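Local coordinates for fumarate lyase (Mesorhizobium sp., PDB 3C8T), which belongs to the fumarate lyase superfamily, a group of largely helical proteins, and assembles from four copies of its chain, at residues 29-32 / 33-37; 40-44 / 45-49; 195-198 / 199-202; 246-249 / 250-254; 282-285 / 286-290. All coordinates share one frame; numbering follows the deposited sequence.

Contact 1: 29-32 / 33-37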
loop_
_atom_site.group_PDB
_atom_site.type_symbol
_atom_site.label_atom_id
_atom_site.label_comp_id
_atom_site.label_asym_id
_atom_site.label_seq_id
_atom_site.Cartn_x
_atom_site.Cartn_y
_atom_site.Cartn_z
ATOM N N ARG A 29 -14.519 29.042 -3.946
ATOM C CA ARG A 29 -15.185 28.147 -4.922
ATOM C C ARG A 29 -16.557 27.692 -4.431
ATOM O O ARG A 29 -17.449 27.493 -5.238
ATOM C CB ARG A 29 -14.360 26.890 -5.255
ATOM C CG ARG A 29 -12.867 27.061 -5.623
ATOM C CD ARG A 29 -12.496 28.332 -6.381
ATOM N NE ARG A 29 -13.009 28.394 -7.751
ATOM C CZ ARG A 29 -12.270 28.211 -8.850
ATOM N NH1 ARG A 29 -12.826 28.291 -10.055
ATOM N NH2 ARG A 29 -10.986 27.915 -8.748
ATOM N N CYS A 30 -16.696 27.520 -3.112
ATOM C CA CYS A 30 -17.979 27.230 -2.462
ATOM C C CYS A 30 -19.012 28.324 -2.672
ATOM O O CYS A 30 -20.163 28.043 -3.051
ATOM C CB CYS A 30 -17.806 26.925 -0.970
ATOM S SG CYS A 30 -17.099 25.247 -0.576
ATOM N N VAL A 31 -18.593 29.575 -2.454
ATOM C CA VAL A 31 -19.408 30.740 -2.788
ATOM C C VAL A 31 -19.716 30.763 -4.290
ATOM O O VAL A 31 -20.892 30.914 -4.684
ATOM C CB VAL A 31 -18.706 32.064 -2.355
ATOM C CG1 VAL A 31 -19.571 33.256 -2.674
ATOM C CG2 VAL A 31 -18.354 32.036 -0.868
ATOM N N GLU A 32 -18.684 30.587 -5.128
ATOM C CA GLU A 32 -18.867 30.538 -6.586
ATOM C C GLU A 32 -19.968 29.558 -6.993
ATOM O O GLU A 32 -20.816 29.874 -7.825
ATOM C CB GLU A 32 -17.525 30.274 -7.320
ATOM C CG GLU A 32 -17.691 29.975 -8.801
ATOM C CD GLU A 32 -16.391 29.719 -9.561
ATOM O OE1 GLU A 32 -15.279 29.777 -8.961
ATOM O OE2 GLU A 32 -16.494 29.461 -10.794
ATOM N N THR A 33 -19.985 28.385 -6.368
ATOM C CA THR A 33 -20.969 27.326 -6.635
ATOM C C THR A 33 -22.382 27.762 -6.213
ATOM O O THR A 33 -23.338 27.570 -6.969
ATOM C CB THR A 33 -20.549 26.050 -5.884
ATOM O OG1 THR A 33 -19.223 25.674 -6.287
ATOM C CG2 THR A 33 -21.545 24.862 -6.090
ATOM N N GLU A 34 -22.511 28.329 -5.004
ATOM C CA GLU A 34 -23.821 28.737 -4.465
ATOM C C GLU A 34 -24.462 29.858 -5.309
ATOM O O GLU A 34 -25.673 29.862 -5.521
ATOM C CB GLU A 34 -23.690 29.210 -3.028
ATOM C CG GLU A 34 -23.340 28.107 -2.044
ATOM C CD GLU A 34 -24.562 27.373 -1.486
ATOM O OE1 GLU A 34 -25.705 27.636 -1.936
ATOM O OE2 GLU A 34 -24.365 26.545 -0.573
ATOM N N VAL A 35 -23.637 30.797 -5.772
ATOM C CA VAL A 35 -24.080 31.914 -6.599
ATOM C C VAL A 35 -24.553 31.390 -7.933
ATOM O O VAL A 35 -25.603 31.808 -8.429
ATOM C CB VAL A 35 -22.924 32.942 -6.843
ATOM C CG1 VAL A 35 -23.269 33.935 -7.980
ATOM C CG2 VAL A 35 -22.598 33.671 -5.585
ATOM N N ALA A 36 -23.789 30.468 -8.518
ATOM C CA ALA A 36 -24.149 29.891 -9.798
ATOM C C ALA A 36 -25.434 29.098 -9.632
ATOM O O ALA A 36 -26.280 29.084 -10.532
ATOM C CB ALA A 36 -23.020 29.021 -10.341
ATOM N N LEU A 37 -25.618 28.457 -8.481
ATOM C CA LEU A 37 -26.856 27.684 -8.242
ATOM C C LEU A 37 -28.077 28.601 -8.220
ATOM O O LEU A 37 -29.106 28.277 -8.824
ATOM C CB LEU A 37 -26.769 26.878 -6.954
ATOM C CG LEU A 37 -28.033 26.134 -6.487
ATOM C CD1 LEU A 37 -28.480 25.022 -7.448
ATOM C CD2 LEU A 37 -27.780 25.595 -5.134
#
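R29 O, C30 O, V31 O and E32 O each accept the backbone N-H four residues further on, from T33, E34, V35 and A36. Residues 29-37 are therefore one unbroken run of helix 23-43. The bond from V35 N to V31 O is 3.0 Å long and the straightest of the four, with 165° at the hydrogen. R29 O takes a second bond. T33 OG1 donates to R29 O over 2.7 Å, while T33 N reaches the same oxygen over 2.9 Å. The two donors approach from opposite faces of the carbonyl plane. T33 holds OG1 beside its own backbone N (chi1 -57°), and this turns the hydroxyl back to the preceding turn. The buried hydroxyl is thereby satisfied within the helix.

V31 CG1 and V35 CG2 meet one turn apart, at 4.2 Å. Both valines also pack on A59 of helix 49-61. E34 CG lies beside its backbone N, 3.3 Å from C30 O. The bend at the second torsion then turns the carboxylate, whose OE2 bonds to H99.

Within 29-32, R29 NE donates to E32 OE1 over 2.9 Å in a salt bridge. It meets the syn side of OE1, 30° out of the carboxylate plane, and R29 NH1 adds a weak bond to OE1. R29 NH2 has a second acidic partner in D118, so two carboxylates hold the guanidinium. The extra bond from a threonine hydroxyl to the i-4 carbonyl is a common way for a buried threonine to be satisfied within an alpha helix, here one packed against helices 49-61, 80-91, 104-140 and 204-215.

Contact 2: 40-44 / 45-49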
loop_
_atom_site.group_PDB
_atom_site.type_symbol
_atom_site.label_atom_id
_atom_site.label_comp_id
_atom_site.label_asym_id
_atom_site.label_seq_id
_atom_site.Cartn_x
_atom_site.Cartn_y
_atom_site.Cartn_z
ATOM N N ALA A 40 -28.750 29.775 -11.851
ATOM C CA ALA A 40 -29.390 28.676 -12.560
ATOM C C ALA A 40 -30.880 28.576 -12.181
ATOM O O ALA A 40 -31.729 28.351 -13.021
ATOM C CB ALA A 40 -28.657 27.350 -12.278
ATOM N N GLN A 41 -31.196 28.764 -10.911
ATOM C CA GLN A 41 -32.557 28.613 -10.478
ATOM C C GLN A 41 -33.456 29.787 -10.909
ATOM O O GLN A 41 -34.636 29.599 -11.148
ATOM C CB GLN A 41 -32.576 28.369 -8.972
ATOM C CG GLN A 41 -32.284 26.919 -8.645
ATOM C CD GLN A 41 -31.981 26.682 -7.211
ATOM O OE1 GLN A 41 -31.533 27.592 -6.499
ATOM N NE2 GLN A 41 -32.223 25.448 -6.755
ATOM N N ALA A 42 -32.885 30.991 -11.027
ATOM C CA ALA A 42 -33.658 32.159 -11.403
ATOM C C ALA A 42 -34.018 32.082 -12.870
ATOM O O ALA A 42 -35.138 32.442 -13.249
ATOM C CB ALA A 42 -32.912 33.421 -11.100
ATOM N N ARG A 43 -33.078 31.604 -13.694
ATOM C CA ARG A 43 -33.356 31.344 -15.113
ATOM C C ARG A 43 -34.435 30.288 -15.352
ATOM O O ARG A 43 -35.170 30.371 -16.326
ATOM C CB ARG A 43 -32.094 30.951 -15.876
ATOM C CG ARG A 43 -31.188 32.119 -16.180
ATOM C CD ARG A 43 -30.268 31.829 -17.351
ATOM N NE ARG A 43 -29.417 30.672 -17.108
ATOM C CZ ARG A 43 -28.234 30.706 -16.492
ATOM N NH1 ARG A 43 -27.728 31.852 -16.027
ATOM N NH2 ARG A 43 -27.556 29.573 -16.341
ATOM N N LEU A 44 -34.519 29.289 -14.491
ATOM C CA LEU A 44 -35.525 28.238 -14.659
ATOM C C LEU A 44 -36.806 28.591 -13.916
ATOM O O LEU A 44 -37.691 27.753 -13.771
ATOM C CB LEU A 44 -34.996 26.878 -14.162
ATOM C CG LEU A 44 -33.802 26.272 -14.915
ATOM C CD1 LEU A 44 -32.962 25.409 -14.006
ATOM C CD2 LEU A 44 -34.245 25.488 -16.170
ATOM N N GLY A 45 -36.873 29.818 -13.401
ATOM C CA GLY A 45 -38.039 30.314 -12.657
ATOM C C GLY A 45 -38.282 29.616 -11.331
ATOM O O GLY A 45 -39.416 29.526 -10.865
ATOM N N ILE A 46 -37.224 29.122 -10.702
ATOM C CA ILE A 46 -37.414 28.315 -9.497
ATOM C C ILE A 46 -37.340 29.166 -8.246
ATOM O O ILE A 46 -38.000 28.879 -7.239
ATOM C CB ILE A 46 -36.498 27.061 -9.467
ATOM C CG1 ILE A 46 -37.062 26.028 -10.442
ATOM C CG2 ILE A 46 -36.430 26.451 -8.072
ATOM C CD1 ILE A 46 -36.066 25.020 -10.876
ATOM N N ILE A 47 -36.545 30.222 -8.327
ATOM C CA ILE A 47 -36.493 31.232 -7.286
ATOM C C ILE A 47 -36.700 32.557 -8.031
ATOM O O ILE A 47 -36.478 32.579 -9.239
ATOM C CB ILE A 47 -35.146 31.213 -6.499
ATOM C CG1 ILE A 47 -33.956 31.554 -7.410
ATOM C CG2 ILE A 47 -34.933 29.857 -5.770
ATOM C CD1 ILE A 47 -32.767 32.096 -6.637
ATOM N N PRO A 48 -37.188 33.623 -7.345
ATOM C CA PRO A 48 -37.286 34.982 -7.907
ATOM C C PRO A 48 -36.000 35.539 -8.512
ATOM O O PRO A 48 -34.919 35.381 -7.934
ATOM C CB PRO A 48 -37.660 35.860 -6.701
ATOM C CG PRO A 48 -37.712 34.947 -5.505
ATOM C CD PRO A 48 -37.793 33.552 -5.995
ATOM N N GLU A 49 -36.152 36.242 -9.631
ATOM C CA GLU A 49 -35.027 36.857 -10.327
ATOM C C GLU A 49 -34.280 37.883 -9.491
ATOM O O GLU A 49 -33.086 38.004 -9.632
ATOM C CB GLU A 49 -35.483 37.481 -11.653
ATOM C CG GLU A 49 -35.573 36.489 -12.795
ATOM C CD GLU A 49 -36.152 37.116 -14.067
ATOM O OE1 GLU A 49 -37.384 37.338 -14.139
ATOM O OE2 GLU A 49 -35.365 37.378 -15.004
HETATM O O HOH W 1 -37.243 33.211 -11.769
#
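Q41 O is the main acceptor where helix 23-43 ends. I46 N donates to Q41 O over 2.7 Å, nearly straight at 163°. I47 N adds a weak bond to the same oxygen at 3.5 Å. G45 N turns to A42 O over 3.1 Å, but lies far above that carbonyl plane, 73° out of it. A water donates to A42 O at 2.7 Å and also to I47 O, so it bridges the last turn and the loop. A42 CA approaches I47 O as well, in a C-H...O contact of 3.6 Å. L44 O is taken by R203 NH2.

The side chains follow the turn. Q41 CB packs against I46 CB at 4.2 Å and against I47 CG1 at 3.8 Å. L44 CB lies against I46 CD1. The Q41 amide extends past these and donates through NE2 to W100 O. R43 turns to the acids of helix 204-215, with salt bridges to E210 and E214.

G45 has positive phi (67°), which favours glycine. It is the C-prime residue of a Schellman motif, which closes helix 23-43 and sends the chain toward helix 49-61.

Contact 3: 195-198 / 199-202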
loop_
_atom_site.group_PDB
_atom_site.type_symbol
_atom_site.label_atom_id
_atom_site.label_comp_id
_atom_site.label_asym_id
_atom_site.label_seq_id
_atom_site.Cartn_x
_atom_site.Cartn_y
_atom_site.Cartn_z
ATOM N N GLY A 195 -29.425 12.315 -3.120
ATOM C CA GLY A 195 -29.096 12.156 -4.552
ATOM C C GLY A 195 -30.238 12.167 -5.564
ATOM O O GLY A 195 -29.990 11.935 -6.773
ATOM N N THR A 196 -31.468 12.406 -5.081
ATOM C CA THR A 196 -32.706 12.406 -5.887
ATOM C C THR A 196 -33.250 13.797 -6.177
ATOM O O THR A 196 -34.260 13.943 -6.912
ATOM C CB THR A 196 -33.870 11.654 -5.161
ATOM O OG1 THR A 196 -34.151 12.280 -3.887
ATOM C CG2 THR A 196 -33.501 10.200 -4.943
ATOM N N LEU A 197 -32.627 14.831 -5.594
ATOM C CA LEU A 197 -33.171 16.204 -5.727
ATOM C C LEU A 197 -34.702 16.298 -5.409
ATOM O O LEU A 197 -35.450 17.071 -6.045
ATOM C CB LEU A 197 -32.848 16.780 -7.137
ATOM C CG LEU A 197 -31.356 17.102 -7.402
ATOM C CD1 LEU A 197 -31.086 17.392 -8.848
ATOM C CD2 LEU A 197 -30.826 18.260 -6.527
ATOM N N ALA A 198 -35.162 15.517 -4.426
ATOM C CA ALA A 198 -36.608 15.450 -4.090
ATOM C C ALA A 198 -37.173 16.823 -3.789
ATOM O O ALA A 198 -38.296 17.147 -4.213
ATOM C CB ALA A 198 -36.853 14.540 -2.900
ATOM N N SER A 199 -36.405 17.631 -3.062
ATOM C CA SER A 199 -36.885 18.951 -2.670
ATOM C C SER A 199 -37.189 19.899 -3.835
ATOM O O SER A 199 -37.796 20.937 -3.605
ATOM C CB SER A 199 -36.004 19.591 -1.587
ATOM O OG SER A 199 -34.873 20.218 -2.095
ATOM N N LEU A 200 -36.830 19.503 -5.067
ATOM C CA LEU A 200 -37.029 20.328 -6.273
ATOM C C LEU A 200 -38.145 19.767 -7.170
ATOM O O LEU A 200 -38.367 20.226 -8.321
ATOM C CB LEU A 200 -35.712 20.529 -7.062
ATOM C CG LEU A 200 -34.643 21.356 -6.315
ATOM C CD1 LEU A 200 -33.276 21.331 -7.011
ATOM C CD2 LEU A 200 -35.092 22.794 -6.019
ATOM N N GLY A 201 -38.860 18.796 -6.612
ATOM C CA GLY A 201 -40.003 18.195 -7.266
ATOM C C GLY A 201 -39.531 17.523 -8.529
ATOM O O GLY A 201 -38.771 16.550 -8.479
ATOM N N THR A 202 -39.954 18.082 -9.663
ATOM C CA THR A 202 -39.664 17.490 -10.981
ATOM C C THR A 202 -38.580 18.263 -11.724
ATOM O O THR A 202 -38.235 17.895 -12.824
ATOM C CB THR A 202 -40.948 17.403 -11.916
ATOM O OG1 THR A 202 -41.252 18.700 -12.469
ATOM C CG2 THR A 202 -42.164 16.844 -11.170
HETATM O O HOH W 2 -36.188 16.851 -8.590
#
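L197 and L200 both hold CG beside their own backbone N, with chi1 of -70° and -66°. Their second torsions are both extended. The branches then cross obliquely, and L197 CD2 meets L200 CD1 at 4.0 Å. L197 has positive phi, and a short 3-10 segment follows it. This fold of the chain brings the two leucines, three residues apart, together.

Two backbone bonds in succession hold the turn. L200 N donates to L197 O over 3.0 Å. G201 N donates to A198 O, also over 3.0 Å. Both donors lie well above the carbonyl planes, about 50° out, and not on a lone pair. L200 CB also rests 3.6 Å from L197 O. A water donates to L197 O at 2.7 Å and to G201 O at 2.6 Å, so L197 O has two partners. T196 OG1 takes a weak bond from A198 N ahead of the turn. G201 has positive phi, which favours glycine, and there the chain leaves the turn.

F190 touches both leucines, and W100 lies against L200. The second subunit covers the same turn. Its M435 packs on L197, its Y428 on A198 and its E367 on S199. The chemistry is mixed: backbone bonds and one water fix the shape of the loop before helix 204-215, while its apolar side chains serve packing inside the chain and across the subunit interface.

Contact 4: 246-249 / 250-254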
loop_
_atom_site.group_PDB
_atom_site.type_symbol
_atom_site.label_atom_id
_atom_site.label_comp_id
_atom_site.label_asym_id
_atom_site.label_seq_id
_atom_site.Cartn_x
_atom_site.Cartn_y
_atom_site.Cartn_z
ATOM N N GLY A 246 10.168 9.026 -10.862
ATOM C CA GLY A 246 11.062 8.150 -10.129
ATOM C C GLY A 246 12.098 7.390 -10.964
ATOM O O GLY A 246 13.213 7.219 -10.518
ATOM N N LYS A 247 11.710 6.899 -12.151
ATOM C CA LYS A 247 12.598 6.122 -13.020
ATOM C C LYS A 247 13.818 6.951 -13.444
ATOM O O LYS A 247 14.954 6.500 -13.325
ATOM C CB LYS A 247 11.819 5.612 -14.255
ATOM C CG LYS A 247 12.641 4.651 -15.161
ATOM C CD LYS A 247 13.402 5.404 -16.308
ATOM C CE LYS A 247 14.029 4.456 -17.350
ATOM N NZ LYS A 247 15.270 3.780 -16.885
ATOM N N LEU A 248 13.575 8.177 -13.928
ATOM C CA LEU A 248 14.644 9.040 -14.361
ATOM C C LEU A 248 15.454 9.562 -13.203
ATOM O O LEU A 248 16.652 9.807 -13.369
ATOM C CB LEU A 248 14.134 10.172 -15.246
ATOM C CG LEU A 248 13.218 11.320 -14.838
ATOM C CD1 LEU A 248 13.958 12.395 -14.026
ATOM C CD2 LEU A 248 12.663 11.915 -16.140
ATOM N N ALA A 249 14.836 9.668 -12.025
ATOM C CA ALA A 249 15.544 10.101 -10.807
ATOM C C ALA A 249 16.486 9.036 -10.316
ATOM O O ALA A 249 17.546 9.357 -9.819
ATOM C CB ALA A 249 14.581 10.488 -9.699
ATOM N N MET A 250 16.076 7.763 -10.432
ATOM C CA MET A 250 16.943 6.639 -10.145
ATOM C C MET A 250 18.158 6.709 -11.053
ATOM O O MET A 250 19.295 6.557 -10.578
ATOM C CB MET A 250 16.245 5.280 -10.356
ATOM C CG MET A 250 15.640 4.690 -9.076
ATOM S SD MET A 250 16.752 4.530 -7.611
ATOM C CE MET A 250 17.476 2.921 -7.867
ATOM N N ASP A 251 17.902 6.894 -12.355
ATOM C CA ASP A 251 18.965 6.854 -13.347
ATOM C C ASP A 251 19.965 7.972 -13.069
ATOM O O ASP A 251 21.140 7.729 -12.966
ATOM C CB ASP A 251 18.404 6.965 -14.783
ATOM C CG ASP A 251 17.630 5.738 -15.211
ATOM O OD1 ASP A 251 17.535 4.784 -14.417
ATOM O OD2 ASP A 251 17.114 5.703 -16.352
ATOM N N ILE A 252 19.485 9.196 -12.922
ATOM C CA ILE A 252 20.379 10.336 -12.656
ATOM C C ILE A 252 21.179 10.197 -11.351
ATOM O O ILE A 252 22.390 10.356 -11.363
ATOM C CB ILE A 252 19.622 11.691 -12.727
ATOM C CG1 ILE A 252 19.225 11.967 -14.200
ATOM C CG2 ILE A 252 20.466 12.844 -12.103
ATOM C CD1 ILE A 252 17.960 12.771 -14.355
ATOM N N SER A 253 20.523 9.841 -10.245
ATOM C CA SER A 253 21.255 9.733 -8.971
ATOM C C SER A 253 22.316 8.641 -9.022
ATOM O O SER A 253 23.375 8.777 -8.424
ATOM C CB SER A 253 20.317 9.592 -7.767
ATOM O OG SER A 253 19.656 8.381 -7.804
ATOM N N ILE A 254 22.056 7.571 -9.770
ATOM C CA ILE A 254 23.046 6.504 -9.924
ATOM C C ILE A 254 24.168 6.961 -10.893
ATOM O O ILE A 254 25.334 6.731 -10.647
ATOM C CB ILE A 254 22.426 5.185 -10.368
ATOM C CG1 ILE A 254 21.451 4.644 -9.285
ATOM C CG2 ILE A 254 23.578 4.202 -10.794
ATOM C CD1 ILE A 254 20.628 3.338 -9.721
#
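K247 NZ donates to D251 OD2 over 2.7 Å in a salt bridge between residues one helical turn apart. The lysine meets the syn lone pair of OD2, on the side of the other oxygen. It leaves the helix with CG anti to its backbone N (chi1 -174°), then bends at its second and fourth torsions. The bends bring its end back across the aspartate. Beside this pair, L248 and I252 lie side by side and point the same way, with CD1 to CD1 at 4.0 Å. I252 CD1 also sits 3.4 Å from L248 O. A249 O accepts twice, from S253 N at 3.0 Å and from S253 OG at 3.1 Å, so the hydroxyl is bound back to its own helix.

These contacts lie on helix 229-255, one of the long helices of the superfamily's central bundle. The backbone runs regularly, with I252 N to L248 O straightest at 171°.

The next shell fixes the ion pair. D251 OD2 also receives K163 NZ and W167 NE1. D251 OD1 takes F311 N of the second subunit, and K247 NZ donates to H309 O and F311 O of that subunit. This buried pair thus joins two chains. L248 and I252 face M342 and L343 of helix 315-344, and W167 of helix 160-185 touches both. M250 packs on M250 of the third subunit.

Contact 5: 282-285 / 286-290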
loop_
_atom_site.group_PDB
_atom_site.type_symbol
_atom_site.label_atom_id
_atom_site.label_comp_id
_atom_site.label_asym_id
_atom_site.label_seq_id
_atom_site.Cartn_x
_atom_site.Cartn_y
_atom_site.Cartn_z
ATOM N N ASN A 282 24.655 16.153 -2.793
ATOM C CA ASN A 282 23.408 15.362 -2.715
ATOM C C ASN A 282 22.553 15.636 -3.946
ATOM O O ASN A 282 22.306 16.819 -4.298
ATOM C CB ASN A 282 22.594 15.634 -1.410
ATOM C CG ASN A 282 21.252 14.840 -1.357
ATOM O OD1 ASN A 282 21.180 13.655 -1.712
ATOM N ND2 ASN A 282 20.199 15.501 -0.922
ATOM N N PRO A 283 22.137 14.564 -4.629
ATOM C CA PRO A 283 21.135 14.743 -5.689
ATOM C C PRO A 283 19.757 15.072 -5.080
ATOM O O PRO A 283 18.883 14.210 -4.979
ATOM C CB PRO A 283 21.164 13.404 -6.447
ATOM C CG PRO A 283 21.633 12.409 -5.422
ATOM C CD PRO A 283 22.553 13.154 -4.480
ATOM N N VAL A 284 19.590 16.337 -4.686
ATOM C CA VAL A 284 18.450 16.753 -3.896
ATOM C C VAL A 284 17.158 16.679 -4.685
ATOM O O VAL A 284 16.115 16.358 -4.127
ATOM C CB VAL A 284 18.673 18.137 -3.217
ATOM C CG1 VAL A 284 18.771 19.268 -4.272
ATOM C CG2 VAL A 284 17.559 18.427 -2.200
ATOM N N SER A 285 17.209 16.953 -5.986
ATOM C CA SER A 285 15.977 16.857 -6.771
ATOM C C SER A 285 15.546 15.397 -6.863
ATOM O O SER A 285 14.362 15.108 -6.688
ATOM C CB SER A 285 16.075 17.553 -8.134
ATOM O OG SER A 285 16.121 18.965 -7.928
ATOM N N CYS A 286 16.519 14.499 -7.033
ATOM C CA CYS A 286 16.269 13.054 -7.118
ATOM C C CYS A 286 15.726 12.553 -5.774
ATOM O O CYS A 286 14.766 11.770 -5.751
ATOM C CB CYS A 286 17.533 12.295 -7.471
ATOM S SG CYS A 286 18.153 12.573 -9.151
ATOM N N GLU A 287 16.330 13.012 -4.670
ATOM C CA GLU A 287 15.802 12.685 -3.344
ATOM C C GLU A 287 14.321 13.039 -3.245
ATOM O O GLU A 287 13.529 12.210 -2.905
ATOM C CB GLU A 287 16.573 13.402 -2.251
ATOM C CG GLU A 287 15.927 13.382 -0.907
ATOM C CD GLU A 287 16.431 14.492 0.007
ATOM O OE1 GLU A 287 17.613 14.873 -0.115
ATOM O OE2 GLU A 287 15.675 14.955 0.885
ATOM N N LEU A 288 13.957 14.272 -3.583
ATOM C CA LEU A 288 12.580 14.747 -3.400
ATOM C C LEU A 288 11.618 13.984 -4.318
ATOM O O LEU A 288 10.526 13.630 -3.903
ATOM C CB LEU A 288 12.490 16.269 -3.664
ATOM C CG LEU A 288 13.307 17.129 -2.689
ATOM C CD1 LEU A 288 13.435 18.560 -3.180
ATOM C CD2 LEU A 288 12.646 17.114 -1.359
ATOM N N ILE A 289 12.040 13.750 -5.553
ATOM C CA ILE A 289 11.233 13.044 -6.536
ATOM C C ILE A 289 10.928 11.628 -6.093
ATOM O O ILE A 289 9.782 11.188 -6.143
ATOM C CB ILE A 289 11.909 13.003 -7.931
ATOM C CG1 ILE A 289 11.956 14.406 -8.550
ATOM C CG2 ILE A 289 11.127 12.064 -8.862
ATOM C CD1 ILE A 289 12.659 14.490 -9.904
ATOM N N LEU A 290 11.951 10.940 -5.614
ATOM C CA LEU A 290 11.861 9.546 -5.254
ATOM C C LEU A 290 11.047 9.315 -3.959
ATOM O O LEU A 290 10.267 8.368 -3.872
ATOM C CB LEU A 290 13.278 8.976 -5.118
ATOM C CG LEU A 290 13.967 8.602 -6.458
ATOM C CD1 LEU A 290 15.472 8.342 -6.257
ATOM C CD2 LEU A 290 13.292 7.380 -7.093
#
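N282 and P283 end the signature sequence of the fumarate lyase superfamily, and helix 284-306 begins directly after them. N282 ND2 donates to E287 OE1 over 2.8 Å, with 150° at the hydrogen. OE1 lies in the amide plane and is met nearly along its C-O axis. Amide and carboxylate planes are only 29° apart, though the two side chains cross at about a right angle. E287 sends CG anti to its backbone N (chi1 167°) and runs extended, so its end reaches back past the first turn. Both groups have further partners on the fourth subunit. N282 OD1 bonds to T315 OG1 there, and E287 OE2 to H319 ND1. The bond between N282 and E287 thus sets two side chains that both join a neighbouring chain.

P283 is the centre of an inverse gamma turn, with a weak bond of 2.8 Å from V284 N to N282 O. It also holds the N-cap position. E287 N donates to P283 O over 2.8 Å, and P283 CB packs on C286 CB at 3.9 Å. One turn on, V284 CG2 meets L288 CD1 at 4.2 Å. I289 N bonds to S285 O, and I289 CG1 lies 3.1 Å from that oxygen.

E265 accepts from S285 N and C286 N through its two carboxylate oxygens. S285 OG bonds to Q338. H151 of the third subunit packs on N282 and P283. A helix start gathered among several chains is consistent with the shared sites of this tetrameric superfamily.

How the contacts relate
Contacts 1, 2 and 3 lie in one end region of the chain, while contacts 4 and 5 lie nearer its centre. Contacts 1 and 2 share helix 23-43: the first is buried mid-helix, the second is its partly exposed end. Contact 3, also buried, packs on the second subunit and touches contact 2 where L200 CD2 meets Q41 NE2 at 4.0 Å. Water bridges backbone carbonyls in both of these turns. Contacts 4 and 5 are buried on neighbouring helices, with centres about 9 Å apart. C286 SG lies 3.3 Å from A249 O between them. K247 and D251 in contact 4, and N282 and E287 in contact 5, bond to other subunits, whereas contacts 1 and 2 touch no other chain.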